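Local coordinates for E2A dna-binding protein (Human adenovirus 5, PDB 2WB0) that binds single-stranded DNA and, by forming multimers, unwinds the template without ATP during elongation in viral strand-displacement replication, also speeding initiation, at residues E91-L99 with R323-W331; G236-L247 with P270-P280. All coordinates share one frame; numbering follows the deposited sequence.

Contact 1: E91-L99 with R323-W331; sequences EPTGCALWL and RMVVPEFKW
Val326 is the main bump of this contact: its CG1 methyl sits against the backbone of the strand, 3.5 Å from Ala96 CA, in a hollow walled by Cys95 CB and by Leu97, whose CD1 lies 3.6 Å from Val326 CG1. The two side chains meet at about a right angle; Val326 CB already points to the strand, and the rotamer (chi1 -180°) sets CG1 against Ala96 CA and N. Farther along, Phe329 fills the next hollow. Its CB packs on the methyl of Ala96, which lies at the edge of the ring, while the ring runs alongside Trp98 in an offset edge-to-face pair, its edge turned to the indole face, with planes 69° apart. At the other end the Pro327 ring meets Glu91 from the opposite direction, Pro327 CD 3.8 Å from Glu91 OE2. Nearby, Thr93 CG2 meets Met324 SD tip to tip at 3.7 Å. Glu91 OE2 is gripped by Thr93 N and OG1, and a water links it to Val325 O. The direct backbone hydrogen bonds both use Leu97: its N donates to Pro327 O (2.9 Å), and its O accepts from Phe329 N (2.7 Å), arriving above the carbonyl plane; a second water joins Leu99 N to Phe329 O and Glu328 OE1. Leu97 and Glu328 form a single beta bridge, which lays extended segment 323-331 along strand 95-99 of the two-stranded antiparallel sheet with 216-220.

Contact 2: G236-L247 with P270-P280; sequences GRQLPKLTPFAL and PALIVFQCCNP. With ZN (zinc ion), chain C.
An antiparallel beta ladder, formed by strands 242-246 and 271-276 of the second zinc-binding region, runs on into a loop pairing that ends at the metal site. Reciprocal backbone bonds join Thr243 with Val274 and Phe245 with Leu272. On the face carrying these four residues, Val274 CG2 sits over the Phe245 ring, 3.9 Å from its centroid, and Gln276 comes from the opposite direction with its amide plane 79° from the ring. A water there contacts Thr243 OG1, Gln276 NE2 and Val274 O. On the other face, Leu242 CG packs 3.5 Å from Ile273 CG2 and lies beside Phe275. Beyond the strands, Lys241 N donates to Cys277 O (3.1 Å), and Arg237 NH1 gives Cys278 O a nearly straight bond of 2.9 Å lying in the guanidinium plane. The Lys241 chain crosses one face of that guanidinium, with CG over its centre, before bending at chi4 (-66°) to bring NZ to Thr243 OG1. Cys277 SG binds zinc at 2.3 Å with Cys223, Cys225 and Cys294, and also accepts from Asn279 N. That N-H would probably temper the negative charge on the sulfur, while the bonds to the Cys277 and Cys278 carbonyls anchor the loop that carries it.

How the contacts relate
Contact 2 is nested within the long loop that contact 1 closes, and their centres lie 18 Å apart. They touch directly through apolar side chains: Trp98 CZ3 reaches Leu242 CD1 at 3.8 Å, and Phe329 CE1 approaches Leu239 CD1 at 4.3 Å. Strand 216-220 also connects them, since it pairs with 95-99 while its Leu217 and Met219 pack on Phe275. Each contact is close to a different metal site. Contact 2 supplies Cys277 to one zinc ion; in contact 1, the side chain of Trp98 comes about 6 Å from that of Cys111 and about 8 Å from a bound zinc ion. Phe329 touches both Leu239 and Leu112, next to zinc ligand Cys111, which places segment 323-331 between the two zinc-binding regions.

Contact 1: E91-L99 with R323-W331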
loop_
_atom_site.group_PDB
_atom_site.type_symbol
_atom_site.label_atom_id
_atom_site.label_comp_id
_atom_site.label_asym_id
_atom_site.label_seq_id
_atom_site.Cartn_x
_atom_site.Cartn_y
_atom_site.Cartn_z
ATOM N N GLU A 91 4.588 -14.645 -1.894
ATOM C CA GLU A 91 3.423 -14.387 -1.020
ATOM C C GLU A 91 2.436 -13.643 -1.927
ATOM O O GLU A 91 2.834 -12.736 -2.583
ATOM C CB GLU A 91 3.828 -13.601 0.216
ATOM C CG GLU A 91 2.716 -13.435 1.259
ATOM C CD GLU A 91 1.751 -12.304 0.814
ATOM O OE1 GLU A 91 2.244 -11.309 0.192
ATOM O OE2 GLU A 91 0.555 -12.409 1.059
ATOM N N PRO A 92 1.168 -14.078 -2.017
ATOM C CA PRO A 92 0.243 -13.563 -3.080
ATOM C C PRO A 92 -0.278 -12.141 -2.850
ATOM O O PRO A 92 -0.495 -11.418 -3.836
ATOM C CB PRO A 92 -0.971 -14.523 -3.031
ATOM C CG PRO A 92 -0.911 -15.070 -1.577
ATOM C CD PRO A 92 0.569 -15.156 -1.222
ATOM N N THR A 93 -0.513 -11.739 -1.599
ATOM C CA THR A 93 -1.149 -10.372 -1.431
ATOM C C THR A 93 -0.232 -9.240 -1.831
ATOM O O THR A 93 -0.705 -8.198 -2.301
ATOM C CB THR A 93 -1.700 -10.101 -0.007
ATOM O OG1 THR A 93 -0.639 -10.009 0.936
ATOM C CG2 THR A 93 -2.771 -11.268 0.452
ATOM N N GLY A 94 1.065 -9.422 -1.587
ATOM C CA GLY A 94 2.072 -8.371 -1.813
ATOM C C GLY A 94 1.932 -7.269 -0.784
ATOM O O GLY A 94 2.287 -6.120 -1.065
ATOM N N CYS A 95 1.353 -7.591 0.384
ATOM C CA CYS A 95 1.060 -6.621 1.423
ATOM C C CYS A 95 1.576 -7.168 2.757
ATOM O O CYS A 95 2.035 -8.342 2.821
ATOM C CB CYS A 95 -0.458 -6.416 1.595
ATOM S SG CYS A 95 -1.331 -5.696 0.253
ATOM N N ALA A 96 1.539 -6.316 3.795
ATOM C CA ALA A 96 1.896 -6.646 5.203
ATOM C C ALA A 96 1.028 -5.780 6.139
ATOM O O ALA A 96 0.349 -4.856 5.699
ATOM C CB ALA A 96 3.442 -6.474 5.531
ATOM N N LEU A 97 1.002 -6.158 7.409
ATOM C CA LEU A 97 0.301 -5.472 8.424
ATOM C C LEU A 97 1.377 -4.812 9.254
ATOM O O LEU A 97 2.170 -5.549 9.912
ATOM C CB LEU A 97 -0.358 -6.505 9.313
ATOM C CG LEU A 97 -1.745 -6.956 8.868
ATOM C CD1 LEU A 97 -2.390 -6.593 7.445
ATOM C CD2 LEU A 97 -2.221 -8.281 9.479
ATOM N N TRP A 98 1.351 -3.451 9.291
ATOM C CA TRP A 98 2.342 -2.709 10.031
ATOM C C TRP A 98 1.702 -2.142 11.311
ATOM O O TRP A 98 0.743 -1.404 11.235
ATOM C CB TRP A 98 2.943 -1.615 9.150
ATOM C CG TRP A 98 3.802 -0.594 9.889
ATOM C CD1 TRP A 98 4.698 -0.812 10.929
ATOM C CD2 TRP A 98 3.908 0.788 9.546
ATOM N NE1 TRP A 98 5.299 0.382 11.280
ATOM C CE2 TRP A 98 4.841 1.378 10.440
ATOM C CE3 TRP A 98 3.255 1.593 8.590
ATOM C CZ2 TRP A 98 5.089 2.754 10.464
ATOM C CZ3 TRP A 98 3.527 2.982 8.577
ATOM C CH2 TRP A 98 4.460 3.535 9.509
ATOM N N LEU A 99 2.240 -2.509 12.486
ATOM C CA LEU A 99 1.720 -2.012 13.760
ATOM C C LEU A 99 2.366 -0.675 13.889
ATOM O O LEU A 99 3.496 -0.576 14.408
ATOM C CB LEU A 99 2.166 -2.925 14.932
ATOM C CG LEU A 99 1.742 -2.416 16.346
ATOM C CD1 LEU A 99 0.251 -2.363 16.419
ATOM C CD2 LEU A 99 2.290 -3.436 17.412
ATOM N N ARG A 323 -8.802 -19.379 5.959
ATOM C CA ARG A 323 -7.803 -18.596 6.659
ATOM C C ARG A 323 -6.863 -17.940 5.625
ATOM O O ARG A 323 -6.426 -18.586 4.643
ATOM C CB ARG A 323 -7.013 -19.515 7.544
ATOM C CG ARG A 323 -6.050 -18.859 8.503
ATOM C CD ARG A 323 -5.640 -19.864 9.529
ATOM N NE ARG A 323 -4.276 -19.581 9.931
ATOM C CZ ARG A 323 -3.945 -18.623 10.797
ATOM N NH1 ARG A 323 -4.894 -17.865 11.395
ATOM N NH2 ARG A 323 -2.670 -18.430 11.085
ATOM N N MET A 324 -6.546 -16.654 5.817
ATOM C CA MET A 324 -5.631 -15.981 4.843
ATOM C C MET A 324 -4.917 -14.978 5.682
ATOM O O MET A 324 -5.554 -14.099 6.274
ATOM C CB MET A 324 -6.441 -15.317 3.697
ATOM C CG MET A 324 -5.612 -14.862 2.426
ATOM S SD MET A 324 -4.601 -13.424 2.812
ATOM C CE MET A 324 -5.845 -12.161 2.736
ATOM N N VAL A 325 -3.615 -15.144 5.840
ATOM C CA VAL A 325 -2.824 -14.290 6.708
ATOM C C VAL A 325 -2.003 -13.325 5.850
ATOM O O VAL A 325 -1.137 -13.762 5.076
ATOM C CB VAL A 325 -1.793 -15.149 7.536
ATOM C CG1 VAL A 325 -0.854 -14.272 8.426
ATOM C CG2 VAL A 325 -2.535 -16.261 8.339
ATOM N N VAL A 326 -2.254 -12.012 5.978
ATOM C CA VAL A 326 -1.304 -11.020 5.447
ATOM C C VAL A 326 -0.182 -10.928 6.455
ATOM O O VAL A 326 -0.467 -10.658 7.631
ATOM C CB VAL A 326 -1.983 -9.666 5.359
ATOM C CG1 VAL A 326 -0.988 -8.649 4.805
ATOM C CG2 VAL A 326 -3.206 -9.799 4.455
ATOM N N PRO A 327 1.081 -11.124 6.042
ATOM C CA PRO A 327 2.213 -11.213 6.972
ATOM C C PRO A 327 2.379 -9.939 7.797
ATOM O O PRO A 327 2.253 -8.813 7.258
ATOM C CB PRO A 327 3.428 -11.320 6.064
ATOM C CG PRO A 327 2.952 -11.571 4.754
ATOM C CD PRO A 327 1.497 -11.388 4.647
ATOM N N GLU A 328 2.687 -10.115 9.076
ATOM C CA GLU A 328 2.934 -8.970 9.924
ATOM C C GLU A 328 4.230 -8.367 9.448
ATOM O O GLU A 328 5.161 -9.089 9.153
ATOM C CB GLU A 328 3.047 -9.395 11.393
ATOM C CG GLU A 328 1.882 -8.959 12.220
ATOM C CD GLU A 328 2.274 -7.853 13.230
ATOM O OE1 GLU A 328 2.566 -6.640 12.711
ATOM O OE2 GLU A 328 2.283 -8.078 14.456
ATOM N N PHE A 329 4.297 -7.038 9.332
ATOM C CA PHE A 329 5.520 -6.407 8.898
ATOM C C PHE A 329 6.570 -6.447 9.996
ATOM O O PHE A 329 6.290 -6.180 11.174
ATOM C CB PHE A 329 5.284 -4.921 8.555
ATOM C CG PHE A 329 6.519 -4.228 8.053
ATOM C CD1 PHE A 329 6.971 -4.479 6.764
ATOM C CD2 PHE A 329 7.232 -3.324 8.853
ATOM C CE1 PHE A 329 8.104 -3.853 6.277
ATOM C CE2 PHE A 329 8.353 -2.713 8.392
ATOM C CZ PHE A 329 8.777 -2.925 7.045
ATOM N N LYS A 330 7.776 -6.771 9.603
ATOM C CA LYS A 330 8.957 -6.741 10.512
ATOM C C LYS A 330 10.054 -6.015 9.789
ATOM O O LYS A 330 10.307 -6.343 8.617
ATOM C CB LYS A 330 9.456 -8.202 10.736
ATOM C CG LYS A 330 8.408 -9.126 11.369
ATOM C CD LYS A 330 8.635 -10.665 10.980
ATOM C CE LYS A 330 9.117 -11.517 12.163
ATOM N NZ LYS A 330 8.918 -13.005 11.934
ATOM N N TRP A 331 10.761 -5.092 10.457
ATOM C CA TRP A 331 11.811 -4.354 9.756
ATOM C C TRP A 331 12.930 -5.341 9.429
ATOM O O TRP A 331 13.263 -6.173 10.272
ATOM C CB TRP A 331 12.397 -3.189 10.612
ATOM C CG TRP A 331 13.546 -2.599 9.851
ATOM C CD1 TRP A 331 14.898 -2.723 10.096
ATOM C CD2 TRP A 331 13.417 -1.847 8.639
ATOM N NE1 TRP A 331 15.612 -2.104 9.074
ATOM C CE2 TRP A 331 14.709 -1.557 8.180
ATOM C CE3 TRP A 331 12.306 -1.433 7.870
ATOM C CZ2 TRP A 331 14.932 -0.847 7.001
ATOM C CZ3 TRP A 331 12.551 -0.690 6.668
ATOM C CH2 TRP A 331 13.852 -0.442 6.267
HETATM O O HOH W 1 -0.428 -14.466 2.463
HETATM O O HOH W 2 4.577 -4.251 12.457
#

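Contact 2: G236-L247 with P270-P280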
loop_
_atom_site.group_PDB
_atom_site.type_symbol
_atom_site.label_atom_id
_atom_site.label_comp_id
_atom_site.label_asym_id
_atom_site.label_seq_id
_atom_site.Cartn_x
_atom_site.Cartn_y
_atom_site.Cartn_z
ATOM N N GLY A 236 17.027 3.293 -4.528
ATOM C CA GLY A 236 15.970 4.102 -3.866
ATOM C C GLY A 236 15.100 3.268 -2.945
ATOM O O GLY A 236 15.546 2.247 -2.353
ATOM N N ARG A 237 13.844 3.674 -2.834
ATOM C CA ARG A 237 12.984 3.072 -1.795
ATOM C C ARG A 237 12.572 1.674 -2.286
ATOM O O ARG A 237 12.442 1.504 -3.472
ATOM C CB ARG A 237 11.766 3.979 -1.629
ATOM C CG ARG A 237 10.726 3.473 -0.576
ATOM C CD ARG A 237 9.526 4.463 -0.496
ATOM N NE ARG A 237 9.942 5.809 -0.081
ATOM C CZ ARG A 237 10.209 6.882 -0.859
ATOM N NH1 ARG A 237 10.136 6.867 -2.197
ATOM N NH2 ARG A 237 10.576 8.030 -0.259
ATOM N N GLN A 238 12.390 0.713 -1.373
ATOM C CA GLN A 238 12.165 -0.715 -1.702
ATOM C C GLN A 238 10.762 -1.199 -1.371
ATOM O O GLN A 238 10.459 -2.403 -1.426
ATOM C CB GLN A 238 13.193 -1.544 -0.945
ATOM C CG GLN A 238 14.650 -1.147 -1.369
ATOM C CD GLN A 238 14.912 -1.392 -2.807
ATOM O OE1 GLN A 238 14.799 -2.528 -3.262
ATOM N NE2 GLN A 238 15.242 -0.350 -3.554
ATOM N N LEU A 239 9.869 -0.275 -1.038
ATOM C CA LEU A 239 8.466 -0.593 -0.891
ATOM C C LEU A 239 7.674 0.605 -1.317
ATOM O O LEU A 239 8.170 1.715 -1.352
ATOM C CB LEU A 239 8.058 -0.888 0.607
ATOM C CG LEU A 239 8.981 -1.823 1.392
ATOM C CD1 LEU A 239 9.136 -1.457 2.894
ATOM C CD2 LEU A 239 8.371 -3.248 1.196
ATOM N N PRO A 240 6.396 0.408 -1.638
ATOM C CA PRO A 240 5.563 1.535 -2.092
ATOM C C PRO A 240 5.620 2.771 -1.180
ATOM O O PRO A 240 5.519 2.643 0.089
ATOM C CB PRO A 240 4.139 0.902 -2.082
ATOM C CG PRO A 240 4.454 -0.493 -2.681
ATOM C CD PRO A 240 5.754 -0.880 -1.898
ATOM N N LYS A 241 5.794 3.973 -1.778
ATOM C CA LYS A 241 5.862 5.162 -0.969
ATOM C C LYS A 241 4.519 5.380 -0.213
ATOM O O LYS A 241 3.431 5.068 -0.742
ATOM C CB LYS A 241 6.090 6.410 -1.848
ATOM C CG LYS A 241 6.513 7.605 -1.032
ATOM C CD LYS A 241 6.707 8.813 -2.037
ATOM C CE LYS A 241 7.370 10.124 -1.426
ATOM N NZ LYS A 241 6.418 10.710 -0.399
ATOM N N LEU A 242 4.621 5.950 0.978
ATOM C CA LEU A 242 3.442 6.280 1.808
ATOM C C LEU A 242 3.381 7.764 1.952
ATOM O O LEU A 242 4.308 8.368 2.480
ATOM C CB LEU A 242 3.597 5.629 3.228
ATOM C CG LEU A 242 2.342 5.506 4.071
ATOM C CD1 LEU A 242 2.634 4.466 5.197
ATOM C CD2 LEU A 242 1.964 6.867 4.683
ATOM N N THR A 243 2.300 8.386 1.459
ATOM C CA THR A 243 2.214 9.845 1.461
ATOM C C THR A 243 0.813 10.245 1.948
ATOM O O THR A 243 -0.189 9.725 1.441
ATOM C CB THR A 243 2.420 10.414 -0.005
ATOM O OG1 THR A 243 3.657 9.904 -0.489
ATOM C CG2 THR A 243 2.496 12.044 -0.015
ATOM N N PRO A 244 0.722 11.164 2.918
ATOM C CA PRO A 244 -0.624 11.615 3.289
ATOM C C PRO A 244 -1.180 12.671 2.274
ATOM O O PRO A 244 -0.416 13.592 1.900
ATOM C CB PRO A 244 -0.435 12.237 4.672
ATOM C CG PRO A 244 1.092 12.607 4.742
ATOM C CD PRO A 244 1.807 11.649 3.827
ATOM N N PHE A 245 -2.431 12.518 1.831
ATOM C CA PHE A 245 -3.085 13.517 0.947
ATOM C C PHE A 245 -4.274 14.135 1.693
ATOM O O PHE A 245 -5.098 13.408 2.236
ATOM C CB PHE A 245 -3.673 12.855 -0.300
ATOM C CG PHE A 245 -2.670 12.468 -1.368
ATOM C CD1 PHE A 245 -1.421 11.959 -1.069
ATOM C CD2 PHE A 245 -3.064 12.519 -2.737
ATOM C CE1 PHE A 245 -0.469 11.666 -2.077
ATOM C CE2 PHE A 245 -2.168 12.158 -3.775
ATOM C CZ PHE A 245 -0.857 11.701 -3.428
ATOM N N ALA A 246 -4.384 15.468 1.710
ATOM C CA ALA A 246 -5.516 16.120 2.356
ATOM C C ALA A 246 -6.802 15.820 1.612
ATOM O O ALA A 246 -6.779 15.721 0.360
ATOM C CB ALA A 246 -5.280 17.694 2.379
ATOM N N LEU A 247 -7.901 15.653 2.344
ATOM C CA LEU A 247 -9.227 15.614 1.724
ATOM C C LEU A 247 -9.699 17.067 1.850
ATOM O O LEU A 247 -10.304 17.445 2.854
ATOM C CB LEU A 247 -10.226 14.685 2.423
ATOM C CG LEU A 247 -9.813 13.170 2.411
ATOM C CD1 LEU A 247 -10.627 12.424 3.416
ATOM C CD2 LEU A 247 -10.068 12.635 1.044
ATOM N N PRO A 270 -9.479 14.528 8.135
ATOM C CA PRO A 270 -9.598 14.710 6.667
ATOM C C PRO A 270 -8.270 14.611 5.945
ATOM O O PRO A 270 -7.892 15.544 5.256
ATOM C CB PRO A 270 -10.168 16.125 6.561
ATOM C CG PRO A 270 -9.553 16.830 7.759
ATOM C CD PRO A 270 -9.596 15.813 8.857
ATOM N N ALA A 271 -7.612 13.444 6.006
ATOM C CA ALA A 271 -6.403 13.178 5.181
ATOM C C ALA A 271 -6.321 11.661 5.043
ATOM O O ALA A 271 -6.707 10.933 5.973
ATOM C CB ALA A 271 -5.078 13.714 5.838
ATOM N N LEU A 272 -5.928 11.191 3.858
ATOM C CA LEU A 272 -5.772 9.767 3.607
ATOM C C LEU A 272 -4.294 9.408 3.433
ATOM O O LEU A 272 -3.534 10.157 2.841
ATOM C CB LEU A 272 -6.469 9.399 2.289
ATOM C CG LEU A 272 -7.939 8.978 2.378
ATOM C CD1 LEU A 272 -8.746 9.242 3.659
ATOM C CD2 LEU A 272 -8.696 8.753 1.106
ATOM N N ILE A 273 -3.931 8.215 3.902
ATOM C CA ILE A 273 -2.619 7.640 3.557
ATOM C C ILE A 273 -2.800 7.143 2.110
ATOM O O ILE A 273 -3.755 6.422 1.800
ATOM C CB ILE A 273 -2.331 6.388 4.453
ATOM C CG1 ILE A 273 -2.093 6.828 5.902
ATOM C CG2 ILE A 273 -1.183 5.469 3.787
ATOM C CD1 ILE A 273 -1.930 5.666 6.944
ATOM N N VAL A 274 -1.861 7.481 1.240
ATOM C CA VAL A 274 -1.922 7.015 -0.098
ATOM C C VAL A 274 -0.606 6.295 -0.471
ATOM O O VAL A 274 0.472 6.856 -0.269
ATOM C CB VAL A 274 -2.119 8.199 -1.076
ATOM C CG1 VAL A 274 -2.100 7.708 -2.506
ATOM C CG2 VAL A 274 -3.435 8.972 -0.780
ATOM N N PHE A 275 -0.703 5.083 -1.039
ATOM C CA PHE A 275 0.407 4.281 -1.432
ATOM C C PHE A 275 0.637 4.457 -2.940
ATOM O O PHE A 275 -0.321 4.306 -3.704
ATOM C CB PHE A 275 0.131 2.774 -1.150
ATOM C CG PHE A 275 -0.151 2.479 0.316
ATOM C CD1 PHE A 275 0.856 2.641 1.297
ATOM C CD2 PHE A 275 -1.415 2.055 0.692
ATOM C CE1 PHE A 275 0.573 2.388 2.644
ATOM C CE2 PHE A 275 -1.712 1.804 2.047
ATOM C CZ PHE A 275 -0.696 1.949 3.005
ATOM N N GLN A 276 1.899 4.698 -3.339
ATOM C CA GLN A 276 2.251 4.844 -4.749
ATOM C C GLN A 276 3.402 3.942 -5.035
ATOM O O GLN A 276 3.783 3.108 -4.179
ATOM C CB GLN A 276 2.588 6.334 -5.127
ATOM C CG GLN A 276 1.327 7.181 -5.045
ATOM C CD GLN A 276 1.559 8.670 -5.029
ATOM O OE1 GLN A 276 1.456 9.346 -6.085
ATOM N NE2 GLN A 276 1.887 9.204 -3.878
ATOM N N CYS A 277 3.995 4.144 -6.214
ATOM C CA CYS A 277 5.198 3.368 -6.638
ATOM C C CYS A 277 6.287 3.416 -5.542
ATOM O O CYS A 277 6.330 4.376 -4.785
ATOM C CB CYS A 277 5.808 4.022 -7.877
ATOM S SG CYS A 277 7.239 3.132 -8.526
ATOM N N CYS A 278 7.147 2.392 -5.446
ATOM C CA CYS A 278 8.356 2.537 -4.589
ATOM C C CYS A 278 9.063 3.889 -4.827
ATOM O O CYS A 278 9.485 4.556 -3.869
ATOM C CB CYS A 278 9.386 1.444 -4.868
ATOM S SG CYS A 278 8.823 -0.195 -4.363
ATOM N N ASN A 279 9.184 4.275 -6.103
ATOM C CA ASN A 279 9.905 5.513 -6.454
ATOM C C ASN A 279 9.125 6.278 -7.498
ATOM O O ASN A 279 9.458 6.281 -8.680
ATOM C CB ASN A 279 11.276 5.183 -6.972
ATOM C CG ASN A 279 12.062 4.362 -5.993
ATOM O OD1 ASN A 279 12.122 3.112 -6.084
ATOM N ND2 ASN A 279 12.643 5.034 -5.022
ATOM N N PRO A 280 8.105 6.977 -7.047
ATOM C CA PRO A 280 7.285 7.677 -8.034
ATOM C C PRO A 280 8.064 8.842 -8.652
ATOM O O PRO A 280 8.923 9.417 -8.010
ATOM C CB PRO A 280 6.078 8.190 -7.243
ATOM C CG PRO A 280 6.200 7.601 -5.810
ATOM C CD PRO A 280 7.652 7.121 -5.645
HETATM ZN ZN ZN C . 6.574 1.015 -9.034
HETATM O O HOH W 3 2.837 7.875 -1.888
#